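PDB 2QZB: uncharacterized protein YfeY, which is of unknown function but is made with a signal sequence of apparent lipoprotein type, and so probably acts at the bacterial cell envelope. Local coordinates for residues 14-18 with 88-92; 91-95 with 132-136; 95-101 with 157-162. One frame throughout, in Å; residues are numbered along the deposited sequence.

Contact 1: 14-18 with 88-92; sequences TKVSE and DIPAD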
ATOM      1  N   THR A  14      -1.914 -11.680  -9.816  1.00 36.36           N
ATOM      2  CA  THR A  14      -2.025 -10.248  -9.418  1.00 35.54           C
ATOM      3  C   THR A  14      -0.811  -9.756  -8.634  1.00 34.59           C
ATOM      4  O   THR A  14      -0.482 -10.280  -7.552  1.00 33.39           O
ATOM      5  CB  THR A  14      -3.294 -10.015  -8.600  1.00 36.70           C
ATOM      6  OG1 THR A  14      -4.417 -10.517  -9.344  1.00 39.07           O
ATOM      7  CG2 THR A  14      -3.492  -8.508  -8.278  1.00 35.26           C
ATOM      8  N   LYS A  15      -0.161  -8.733  -9.188  1.00 32.82           N
ATOM      9  CA  LYS A  15       0.916  -8.033  -8.499  1.00 31.47           C
ATOM     10  C   LYS A  15       0.762  -6.509  -8.587  1.00 30.03           C
ATOM     11  O   LYS A  15       0.170  -5.963  -9.540  1.00 28.57           O
ATOM     12  CB  LYS A  15       2.279  -8.392  -9.082  1.00 31.90           C
ATOM     13  CG  LYS A  15       2.586  -9.877  -9.213  1.00 36.10           C
ATOM     14  CD  LYS A  15       4.088 -10.084  -9.150  1.00 40.81           C
ATOM     15  CE  LYS A  15       4.458 -11.569  -9.267  1.00 45.38           C
ATOM     16  NZ  LYS A  15       5.897 -11.777  -8.918  1.00 48.09           N
ATOM     17  N   VAL A  16       1.347  -5.838  -7.609  1.00 27.46           N
ATOM     18  CA  VAL A  16       1.567  -4.413  -7.711  1.00 27.78           C
ATOM     19  C   VAL A  16       2.728  -4.132  -8.673  1.00 27.89           C
ATOM     20  O   VAL A  16       3.820  -4.683  -8.532  1.00 26.74           O
ATOM     21  CB  VAL A  16       1.877  -3.819  -6.330  1.00 26.86           C
ATOM     22  CG1 VAL A  16       1.700  -2.316  -6.329  1.00 28.02           C
ATOM     23  CG2 VAL A  16       0.982  -4.493  -5.261  1.00 26.89           C
ATOM     24  N   SER A  17       2.476  -3.262  -9.648  1.00 28.63           N
ATOM     25  CA  SER A  17       3.486  -2.868 -10.637  1.00 28.80           C
ATOM     26  C   SER A  17       3.395  -1.368 -10.828  1.00 28.90           C
ATOM     27  O   SER A  17       2.487  -0.745 -10.305  1.00 29.03           O
ATOM     28  CB  SER A  17       3.211  -3.570 -11.965  1.00 28.74           C
ATOM     29  OG  SER A  17       2.044  -3.023 -12.628  1.00 30.52           O
ATOM     30  N   GLU A  18       4.320  -0.791 -11.597  1.00 29.19           N
ATOM     31  CA  GLU A  18       4.283   0.632 -11.956  1.00 30.12           C
ATOM     32  C   GLU A  18       2.918   1.105 -12.460  1.00 30.38           C
ATOM     33  O   GLU A  18       2.550   2.248 -12.202  1.00 30.83           O
ATOM     34  CB  GLU A  18       5.332   0.951 -13.039  1.00 30.70           C
ATOM     35  CG  GLU A  18       6.775   0.758 -12.596  1.00 32.32           C
ATOM     36  CD  GLU A  18       7.084   1.536 -11.339  1.00 37.23           C
ATOM     37  OE1 GLU A  18       7.119   2.786 -11.382  1.00 40.45           O
ATOM     38  OE2 GLU A  18       7.270   0.899 -10.299  1.00 38.39           O
ATOM     39  N   ASP A  88      -1.200 -12.265  -0.233  1.00 31.60           N
ATOM     40  CA  ASP A  88      -1.139 -12.954  -1.509  1.00 31.59           C
ATOM     41  C   ASP A  88      -0.823 -12.094  -2.738  1.00 31.01           C
ATOM     42  O   ASP A  88      -0.668 -12.629  -3.838  1.00 31.40           O
ATOM     43  CB  ASP A  88      -2.445 -13.706  -1.779  1.00 32.29           C
ATOM     44  CG  ASP A  88      -2.783 -14.709  -0.677  1.00 35.86           C
ATOM     45  OD1 ASP A  88      -3.980 -14.776  -0.287  1.00 35.84           O
ATOM     46  OD2 ASP A  88      -1.837 -15.398  -0.210  1.00 36.89           O
ATOM     47  N   ILE A  89      -0.739 -10.782  -2.579  1.00 29.30           N
ATOM     48  CA  ILE A  89      -0.392  -9.929  -3.728  1.00 28.13           C
ATOM     49  C   ILE A  89       0.983  -9.336  -3.475  1.00 27.46           C
ATOM     50  O   ILE A  89       1.113  -8.455  -2.635  1.00 26.92           O
ATOM     51  CB  ILE A  89      -1.450  -8.787  -3.890  1.00 28.62           C
ATOM     52  CG1 ILE A  89      -2.846  -9.418  -4.038  1.00 28.23           C
ATOM     53  CG2 ILE A  89      -1.083  -7.813  -5.056  1.00 26.90           C
ATOM     54  CD1 ILE A  89      -3.949  -8.431  -4.100  1.00 31.97           C
ATOM     55  N   PRO A  90       2.006  -9.797  -4.206  1.00 27.42           N
ATOM     56  CA  PRO A  90       3.320  -9.203  -4.013  1.00 27.88           C
ATOM     57  C   PRO A  90       3.519  -7.999  -4.948  1.00 27.60           C
ATOM     58  O   PRO A  90       2.730  -7.786  -5.859  1.00 27.33           O
ATOM     59  CB  PRO A  90       4.269 -10.358  -4.389  1.00 29.03           C
ATOM     60  CG  PRO A  90       3.484 -11.093  -5.575  1.00 28.39           C
ATOM     61  CD  PRO A  90       1.996 -10.802  -5.294  1.00 27.68           C
ATOM     62  N   ALA A  91       4.549  -7.201  -4.689  1.00 28.23           N
ATOM     63  CA  ALA A  91       5.023  -6.217  -5.634  1.00 28.65           C
ATOM     64  C   ALA A  91       5.852  -6.934  -6.700  1.00 29.35           C
ATOM     65  O   ALA A  91       6.424  -7.980  -6.434  1.00 30.02           O
ATOM     66  CB  ALA A  91       5.865  -5.157  -4.912  1.00 28.11           C
ATOM     67  N   ASP A  92       5.944  -6.383  -7.899  1.00 29.27           N
ATOM     68  CA  ASP A  92       6.724  -7.056  -8.928  1.00 30.81           C
ATOM     69  C   ASP A  92       8.241  -6.818  -8.695  1.00 31.13           C
ATOM     70  O   ASP A  92       9.081  -7.394  -9.373  1.00 31.62           O
ATOM     71  CB  ASP A  92       6.242  -6.677 -10.333  1.00 30.63           C
ATOM     72  CG  ASP A  92       6.582  -5.267 -10.698  1.00 31.29           C
ATOM     73  OD1 ASP A  92       7.181  -4.557  -9.871  1.00 35.86           O
ATOM     74  OD2 ASP A  92       6.267  -4.857 -11.828  1.00 34.38           O
TER
HETATM   75  O   HOH W   1       7.155 -10.381  -7.424  1.00 38.64           O
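V16 and A91 face each other in a single parallel beta bridge, their CA atoms 4.4 Å apart and the touching parts running the same way, 33° off exact alignment. V16 supplies both polar backbone atoms: its N donates to P90 O (3.0 Å) and its O accepts from D92 N (2.8 Å). The bridge ties strand 16-17 at the start of the model to the loop that follows strand 81-84. On the outer side K15 stretches its methylenes obliquely across the P90 ring, with CD 3.8 Å from P90 CG. On the buried side V16 CG2 meets I89 CG2 at 3.9 Å, the two side chains crossing at about a right angle near V84. I89 CG2 also reaches back to T14 O, to which P90 CD closes within 3.4 Å. With the P90 ring cut back to an alanine, the aliphatic chain of K15 would probably lose the surface it lies on and be freer to swing. Beyond the bridge, D92 CG sits between its own backbone N and carbonyl carbon (chi1 71°), which turns the carboxylate back over S17 and leaves OD2 3.3 Å from S17 CB.

Contact 2: 91-95 with 132-136; sequences ADTGV and HISYQ
T93 and Y135 meet through two first torsions: chi1 of 62° sets T93 OG1 between its own backbone N and carbonyl carbon, while chi1 of -48° places Y135 CG beside its backbone N and anti to the carbonyl carbon, sending the ring from strand 133-138 toward the loop. The two side chains arrive from opposite directions, and T93 OG1 and Y135 OH join in a very short hydrogen bond of 2.5 Å; either could be the donor. T93 OG1 lies near the plane of the ring, at its edge. The same oxygen accepts from V95 N at 3.2 Å, closing an ST turn, so two bonds hold the threonine hydroxyl in place.

V95 comes over one face of the phenol. Its CG1 stands 3.7 Å from the ring centroid, 19° off the normal, in a CH-pi contact displaced toward the CE1 rim, and its CG2 leans on the hydroxyl end, 3.5 Å from Y135 CZ. A91 CB touches the ring edge, 4.1 Å from CE1. A91 and T93 belong to a type I turn from A91 to G94, closed by G94 N to A91 O (2.9 Å), and V95 follows it directly, its O accepting from A91 N (2.6 Å); the backbone of G94 has a conformation that calls for glycine. The loop, on its way from strand 81-84 to helix 101-104, thus folds around the tip of one buried tyrosine. Y135 bonds through its backbone to C125 of strand 123-126, and V95 also faces strand 158-165, on the other side of strand 133-138.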
ATOM      1  N   ALA A  91       4.549  -7.201  -4.689  1.00 28.23           N
ATOM      2  CA  ALA A  91       5.023  -6.217  -5.634  1.00 28.65           C
ATOM      3  C   ALA A  91       5.852  -6.934  -6.700  1.00 29.35           C
ATOM      4  O   ALA A  91       6.424  -7.980  -6.434  1.00 30.02           O
ATOM      5  CB  ALA A  91       5.865  -5.157  -4.912  1.00 28.11           C
ATOM      6  N   ASP A  92       5.944  -6.383  -7.899  1.00 29.27           N
ATOM      7  CA  ASP A  92       6.724  -7.056  -8.928  1.00 30.81           C
ATOM      8  C   ASP A  92       8.241  -6.818  -8.695  1.00 31.13           C
ATOM      9  O   ASP A  92       9.081  -7.394  -9.373  1.00 31.62           O
ATOM     10  CB  ASP A  92       6.242  -6.677 -10.333  1.00 30.63           C
ATOM     11  CG  ASP A  92       6.582  -5.267 -10.698  1.00 31.29           C
ATOM     12  OD1 ASP A  92       7.181  -4.557  -9.871  1.00 35.86           O
ATOM     13  OD2 ASP A  92       6.267  -4.857 -11.828  1.00 34.38           O
ATOM     14  N   THR A  93       8.561  -5.986  -7.697  1.00 31.70           N
ATOM     15  CA  THR A  93       9.902  -5.889  -7.142  1.00 32.91           C
ATOM     16  C   THR A  93      10.262  -7.124  -6.334  1.00 33.31           C
ATOM     17  O   THR A  93      11.412  -7.242  -5.898  1.00 34.80           O
ATOM     18  CB  THR A  93       9.981  -4.755  -6.140  1.00 33.61           C
ATOM     19  OG1 THR A  93       9.068  -5.042  -5.062  1.00 33.28           O
ATOM     20  CG2 THR A  93       9.642  -3.398  -6.820  1.00 34.33           C
ATOM     21  N   GLY A  94       9.285  -8.009  -6.105  1.00 32.58           N
ATOM     22  CA  GLY A  94       9.474  -9.223  -5.293  1.00 32.56           C
ATOM     23  C   GLY A  94       9.120  -9.041  -3.813  1.00 31.88           C
ATOM     24  O   GLY A  94       9.153  -9.985  -3.018  1.00 32.27           O
ATOM     25  N   VAL A  95       8.804  -7.814  -3.432  1.00 30.28           N
ATOM     26  CA  VAL A  95       8.455  -7.532  -2.073  1.00 29.71           C
ATOM     27  C   VAL A  95       6.991  -7.983  -1.799  1.00 30.18           C
ATOM     28  O   VAL A  95       6.113  -7.923  -2.683  1.00 28.00           O
ATOM     29  CB  VAL A  95       8.733  -6.064  -1.754  1.00 30.16           C
ATOM     30  CG1 VAL A  95       8.257  -5.722  -0.392  1.00 29.97           C
ATOM     31  CG2 VAL A  95      10.276  -5.775  -1.885  1.00 30.34           C
ATOM     32  N   HIS A 132       6.306   4.673  -8.540  1.00 28.66           N
ATOM     33  CA  HIS A 132       4.899   4.553  -8.084  1.00 26.64           C
ATOM     34  C   HIS A 132       4.677   3.724  -6.840  1.00 25.37           C
ATOM     35  O   HIS A 132       3.638   3.863  -6.211  1.00 25.31           O
ATOM     36  CB  HIS A 132       4.019   4.029  -9.226  1.00 26.97           C
ATOM     37  CG  HIS A 132       3.982   4.941 -10.400  1.00 30.24           C
ATOM     38  ND1 HIS A 132       4.727   4.718 -11.542  1.00 33.26           N
ATOM     39  CD2 HIS A 132       3.349   6.126 -10.584  1.00 31.74           C
ATOM     40  CE1 HIS A 132       4.535   5.719 -12.384  1.00 33.45           C
ATOM     41  NE2 HIS A 132       3.694   6.578 -11.833  1.00 32.18           N
ATOM     42  N   ILE A 133       5.649   2.878  -6.471  1.00 24.10           N
ATOM     43  CA  ILE A 133       5.493   1.904  -5.359  1.00 23.47           C
ATOM     44  C   ILE A 133       6.276   2.294  -4.101  1.00 24.71           C
ATOM     45  O   ILE A 133       7.451   2.740  -4.188  1.00 23.16           O
ATOM     46  CB  ILE A 133       5.857   0.457  -5.837  1.00 23.18           C
ATOM     47  CG1 ILE A 133       5.033   0.070  -7.062  1.00 22.05           C
ATOM     48  CG2 ILE A 133       5.700  -0.604  -4.709  1.00 23.11           C
ATOM     49  CD1 ILE A 133       5.585  -1.203  -7.777  1.00 24.19           C
ATOM     50  N   SER A 134       5.608   2.149  -2.943  1.00 24.39           N
ATOM     51  CA  SER A 134       6.168   2.366  -1.623  1.00 25.73           C
ATOM     52  C   SER A 134       5.772   1.168  -0.770  1.00 25.35           C
ATOM     53  O   SER A 134       4.814   0.478  -1.104  1.00 24.94           O
ATOM     54  CB  SER A 134       5.558   3.610  -0.977  1.00 26.63           C
ATOM     55  OG  SER A 134       5.839   4.776  -1.736  1.00 32.85           O
ATOM     56  N   TYR A 135       6.491   0.952   0.329  1.00 25.01           N
ATOM     57  CA  TYR A 135       6.191  -0.114   1.283  1.00 25.92           C
ATOM     58  C   TYR A 135       6.016   0.560   2.625  1.00 25.65           C
ATOM     59  O   TYR A 135       6.794   1.461   2.974  1.00 26.79           O
ATOM     60  CB  TYR A 135       7.355  -1.129   1.367  1.00 25.34           C
ATOM     61  CG  TYR A 135       7.888  -1.631   0.036  1.00 25.15           C
ATOM     62  CD1 TYR A 135       7.060  -2.268  -0.878  1.00 24.04           C
ATOM     63  CD2 TYR A 135       9.237  -1.482  -0.299  1.00 25.44           C
ATOM     64  CE1 TYR A 135       7.536  -2.703  -2.102  1.00 24.65           C
ATOM     65  CE2 TYR A 135       9.730  -1.950  -1.513  1.00 21.53           C
ATOM     66  CZ  TYR A 135       8.885  -2.558  -2.399  1.00 25.64           C
ATOM     67  OH  TYR A 135       9.364  -3.047  -3.594  1.00 24.33           O
ATOM     68  N   GLN A 136       5.012   0.172   3.387  1.00 25.25           N
ATOM     69  CA  GLN A 136       5.004   0.564   4.796  1.00 26.01           C
ATOM     70  C   GLN A 136       5.501  -0.595   5.633  1.00 25.57           C
ATOM     71  O   GLN A 136       5.286  -1.773   5.281  1.00 24.68           O
ATOM     72  CB  GLN A 136       3.619   1.027   5.289  1.00 26.57           C
ATOM     73  CG  GLN A 136       3.068   2.264   4.572  1.00 28.48           C
ATOM     74  CD  GLN A 136       1.851   2.901   5.286  1.00 29.24           C
ATOM     75  OE1 GLN A 136       1.282   2.326   6.229  1.00 32.54           O
ATOM     76  NE2 GLN A 136       1.460   4.096   4.830  1.00 32.43           N
TER

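Contact 3: 95-101 with 157-162; sequences VKIGTPF and WKVSKI
P100 and K158 form a non-hydrogen-bonded antiparallel pair, flanked by the bonds F101 N to W157 O (2.8 Å) and V159 N to T99 O (2.9 Å). V159 O is taken in turn by G98 N at 2.7 Å, an almost straight bond (175° at the hydrogen). Both backbone polar atoms of V159 are therefore spent on consecutive residues of the loop.

The loop also satisfies itself. K96 O, at the head of a type II turn ending at T99, accepts from T99 N and from T99 OG1, each at 2.9 Å and both on the same face of the carbonyl. T99 has its OG1 beside its own N (chi1 -65°), which lets the hydroxyl follow the amide to this acceptor. Beneath the turn V159 packs its CB against K96 O and its CG2 against T99 CB (3.7 Å) and V95 CG1. I97 CD1 lies 3.5 Å from S160 O, at the classic bulge that S160 and K161 make opposite Q136. W157 NE1 finds its partner elsewhere, in E140 O. The three hydrogen bonds across the contact run backbone to backbone, so its polar framework depends chiefly on chain conformation, with G98 at glycine-type angles, while the side chains add the apolar packing of V159 against V95 and T99.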
ATOM      1  N   VAL A  95       8.804  -7.814  -3.432  1.00 30.28           N
ATOM      2  CA  VAL A  95       8.455  -7.532  -2.073  1.00 29.71           C
ATOM      3  C   VAL A  95       6.991  -7.983  -1.799  1.00 30.18           C
ATOM      4  O   VAL A  95       6.113  -7.923  -2.683  1.00 28.00           O
ATOM      5  CB  VAL A  95       8.733  -6.064  -1.754  1.00 30.16           C
ATOM      6  CG1 VAL A  95       8.257  -5.722  -0.392  1.00 29.97           C
ATOM      7  CG2 VAL A  95      10.276  -5.775  -1.885  1.00 30.34           C
ATOM      8  N   LYS A  96       6.769  -8.487  -0.589  1.00 29.66           N
ATOM      9  CA  LYS A  96       5.440  -8.926  -0.158  1.00 29.75           C
ATOM     10  C   LYS A  96       5.258  -8.524   1.281  1.00 28.14           C
ATOM     11  O   LYS A  96       6.221  -8.159   1.966  1.00 27.40           O
ATOM     12  CB  LYS A  96       5.304 -10.445  -0.276  1.00 30.44           C
ATOM     13  CG  LYS A  96       6.311 -11.207   0.574  1.00 34.29           C
ATOM     14  CD  LYS A  96       6.274 -12.709   0.281  1.00 40.45           C
ATOM     15  CE  LYS A  96       7.645 -13.413   0.461  1.00 40.82           C
ATOM     16  NZ  LYS A  96       7.542 -14.920   0.290  1.00 41.63           N
ATOM     17  N   ILE A  97       4.015  -8.583   1.729  1.00 26.90           N
ATOM     18  CA  ILE A  97       3.681  -8.421   3.139  1.00 26.43           C
ATOM     19  C   ILE A  97       4.508  -9.432   3.936  1.00 25.99           C
ATOM     20  O   ILE A  97       4.564 -10.595   3.572  1.00 24.79           O
ATOM     21  CB  ILE A  97       2.160  -8.615   3.360  1.00 26.15           C
ATOM     22  CG1 ILE A  97       1.365  -7.675   2.452  1.00 26.21           C
ATOM     23  CG2 ILE A  97       1.763  -8.421   4.812  1.00 27.52           C
ATOM     24  CD1 ILE A  97       1.462  -6.249   2.805  1.00 27.50           C
ATOM     25  N   GLY A  98       5.166  -8.966   4.996  1.00 24.40           N
ATOM     26  CA  GLY A  98       6.097  -9.787   5.694  1.00 24.89           C
ATOM     27  C   GLY A  98       7.565  -9.693   5.298  1.00 24.58           C
ATOM     28  O   GLY A  98       8.407 -10.174   6.044  1.00 25.06           O
ATOM     29  N   THR A  99       7.904  -9.072   4.157  1.00 23.30           N
ATOM     30  CA  THR A  99       9.320  -8.946   3.786  1.00 21.77           C
ATOM     31  C   THR A  99      10.037  -8.202   4.928  1.00 22.19           C
ATOM     32  O   THR A  99       9.533  -7.194   5.391  1.00 21.38           O
ATOM     33  CB  THR A  99       9.484  -8.206   2.450  1.00 21.41           C
ATOM     34  OG1 THR A  99       8.903  -9.015   1.429  1.00 20.20           O
ATOM     35  CG2 THR A  99      11.004  -7.949   2.079  1.00 19.85           C
ATOM     36  N   PRO A 100      11.193  -8.713   5.401  1.00 22.15           N
ATOM     37  CA  PRO A 100      11.968  -8.005   6.423  1.00 21.88           C
ATOM     38  C   PRO A 100      12.548  -6.672   5.891  1.00 22.89           C
ATOM     39  O   PRO A 100      12.988  -6.583   4.753  1.00 21.42           O
ATOM     40  CB  PRO A 100      13.084  -8.996   6.786  1.00 22.62           C
ATOM     41  CG  PRO A 100      12.502 -10.397   6.357  1.00 23.99           C
ATOM     42  CD  PRO A 100      11.793 -10.021   5.063  1.00 23.21           C
ATOM     43  N   PHE A 101      12.506  -5.636   6.709  1.00 22.31           N
ATOM     44  CA  PHE A 101      13.176  -4.373   6.346  1.00 23.17           C
ATOM     45  C   PHE A 101      14.628  -4.569   5.847  1.00 23.48           C
ATOM     46  O   PHE A 101      15.019  -4.018   4.807  1.00 23.73           O
ATOM     47  CB  PHE A 101      13.164  -3.464   7.589  1.00 22.19           C
ATOM     48  CG  PHE A 101      13.756  -2.103   7.360  1.00 22.21           C
ATOM     49  CD1 PHE A 101      12.983  -1.072   6.821  1.00 23.32           C
ATOM     50  CD2 PHE A 101      15.070  -1.825   7.758  1.00 22.61           C
ATOM     51  CE1 PHE A 101      13.515   0.208   6.616  1.00 22.14           C
ATOM     52  CE2 PHE A 101      15.616  -0.555   7.575  1.00 22.34           C
ATOM     53  CZ  PHE A 101      14.851   0.466   6.993  1.00 23.09           C
ATOM     54  N   TRP A 157      11.794  -4.840  11.464  1.00 27.01           N
ATOM     55  CA  TRP A 157      10.444  -4.529  10.960  1.00 25.00           C
ATOM     56  C   TRP A 157      10.106  -5.321   9.678  1.00 23.72           C
ATOM     57  O   TRP A 157      10.989  -5.839   9.002  1.00 22.15           O
ATOM     58  CB  TRP A 157      10.299  -3.017  10.767  1.00 25.20           C
ATOM     59  CG  TRP A 157      10.130  -2.270  12.086  1.00 23.53           C
ATOM     60  CD1 TRP A 157      10.671  -2.594  13.294  1.00 25.40           C
ATOM     61  CD2 TRP A 157       9.361  -1.074  12.299  1.00 25.16           C
ATOM     62  NE1 TRP A 157      10.270  -1.684  14.257  1.00 24.79           N
ATOM     63  CE2 TRP A 157       9.460  -0.746  13.666  1.00 25.84           C
ATOM     64  CE3 TRP A 157       8.578  -0.264  11.463  1.00 27.75           C
ATOM     65  CZ2 TRP A 157       8.837   0.387  14.217  1.00 26.61           C
ATOM     66  CZ3 TRP A 157       7.930   0.849  12.011  1.00 27.37           C
ATOM     67  CH2 TRP A 157       8.070   1.162  13.380  1.00 26.93           C
ATOM     68  N   LYS A 158       8.822  -5.457   9.381  1.00 22.57           N
ATOM     69  CA  LYS A 158       8.386  -6.195   8.201  1.00 24.57           C
ATOM     70  C   LYS A 158       7.350  -5.380   7.446  1.00 23.92           C
ATOM     71  O   LYS A 158       6.628  -4.619   8.063  1.00 23.24           O
ATOM     72  CB  LYS A 158       7.780  -7.557   8.592  1.00 24.93           C
ATOM     73  CG  LYS A 158       8.838  -8.502   9.180  1.00 28.27           C
ATOM     74  CD  LYS A 158       8.273  -9.864   9.490  1.00 32.51           C
ATOM     75  CE  LYS A 158       9.354 -10.755  10.171  1.00 35.34           C
ATOM     76  NZ  LYS A 158       8.675 -11.949  10.830  1.00 40.61           N
ATOM     77  N   VAL A 159       7.270  -5.602   6.135  1.00 22.50           N
ATOM     78  CA  VAL A 159       6.351  -4.914   5.281  1.00 23.16           C
ATOM     79  C   VAL A 159       4.933  -5.246   5.739  1.00 24.22           C
ATOM     80  O   VAL A 159       4.565  -6.429   5.820  1.00 24.40           O
ATOM     81  CB  VAL A 159       6.533  -5.361   3.775  1.00 22.90           C
ATOM     82  CG1 VAL A 159       5.413  -4.793   2.901  1.00 22.33           C
ATOM     83  CG2 VAL A 159       7.890  -4.910   3.228  1.00 21.55           C
ATOM     84  N   SER A 160       4.138  -4.223   6.011  1.00 24.08           N
ATOM     85  CA  SER A 160       2.750  -4.438   6.439  1.00 25.00           C
ATOM     86  C   SER A 160       1.751  -3.864   5.429  1.00 25.45           C
ATOM     87  O   SER A 160       0.570  -4.159   5.486  1.00 25.57           O
ATOM     88  CB  SER A 160       2.515  -3.811   7.803  1.00 25.79           C
ATOM     89  OG  SER A 160       2.882  -2.448   7.766  1.00 25.00           O
ATOM     90  N   LYS A 161       2.235  -3.063   4.483  1.00 25.11           N
ATOM     91  CA  LYS A 161       1.399  -2.603   3.384  1.00 24.86           C
ATOM     92  C   LYS A 161       2.259  -2.297   2.157  1.00 24.47           C
ATOM     93  O   LYS A 161       3.413  -1.868   2.288  1.00 22.72           O
ATOM     94  CB  LYS A 161       0.648  -1.370   3.868  1.00 25.68           C
ATOM     95  CG  LYS A 161      -0.315  -0.758   2.929  1.00 28.16           C
ATOM     96  CD  LYS A 161      -1.482  -0.265   3.750  1.00 36.35           C
ATOM     97  CE  LYS A 161      -1.178   1.029   4.427  1.00 38.81           C
ATOM     98  NZ  LYS A 161      -2.420   1.570   5.065  1.00 45.36           N
ATOM     99  N   ILE A 162       1.706  -2.530   0.968  1.00 24.27           N
ATOM    100  CA  ILE A 162       2.345  -2.094  -0.260  1.00 24.11           C
ATOM    101  C   ILE A 162       1.427  -1.003  -0.863  1.00 25.12           C
ATOM    102  O   ILE A 162       0.203  -1.207  -0.997  1.00 25.66           O
ATOM    103  CB  ILE A 162       2.579  -3.277  -1.264  1.00 23.70           C
ATOM    104  CG1 ILE A 162       3.420  -4.402  -0.604  1.00 23.28           C
ATOM    105  CG2 ILE A 162       3.282  -2.762  -2.549  1.00 24.39           C
ATOM    106  CD1 ILE A 162       3.517  -5.626  -1.410  1.00 22.45           C
TER

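How the contacts relate
The three contacts follow one loop, through residues 88 to 100 and up to helix 101-104, as it leaves strand 81-84 and picks up a partner at each step. Contact 1 joins it to the N-terminal strand 16-17, contact 2 to strand 133-138 and contact 3 to strand 158-165. Contacts 1 and 2 share A91 and D92, their centres about 7 Å apart; contacts 2 and 3 share V95, at about 9 Å; contacts 1 and 3 lie about 13 Å apart. Strands 133-138 and 158-165 are antiparallel neighbours in the large sheet, where Q136 bonds to S160 and K161. A single loop thus links the chain's start with its last two strands.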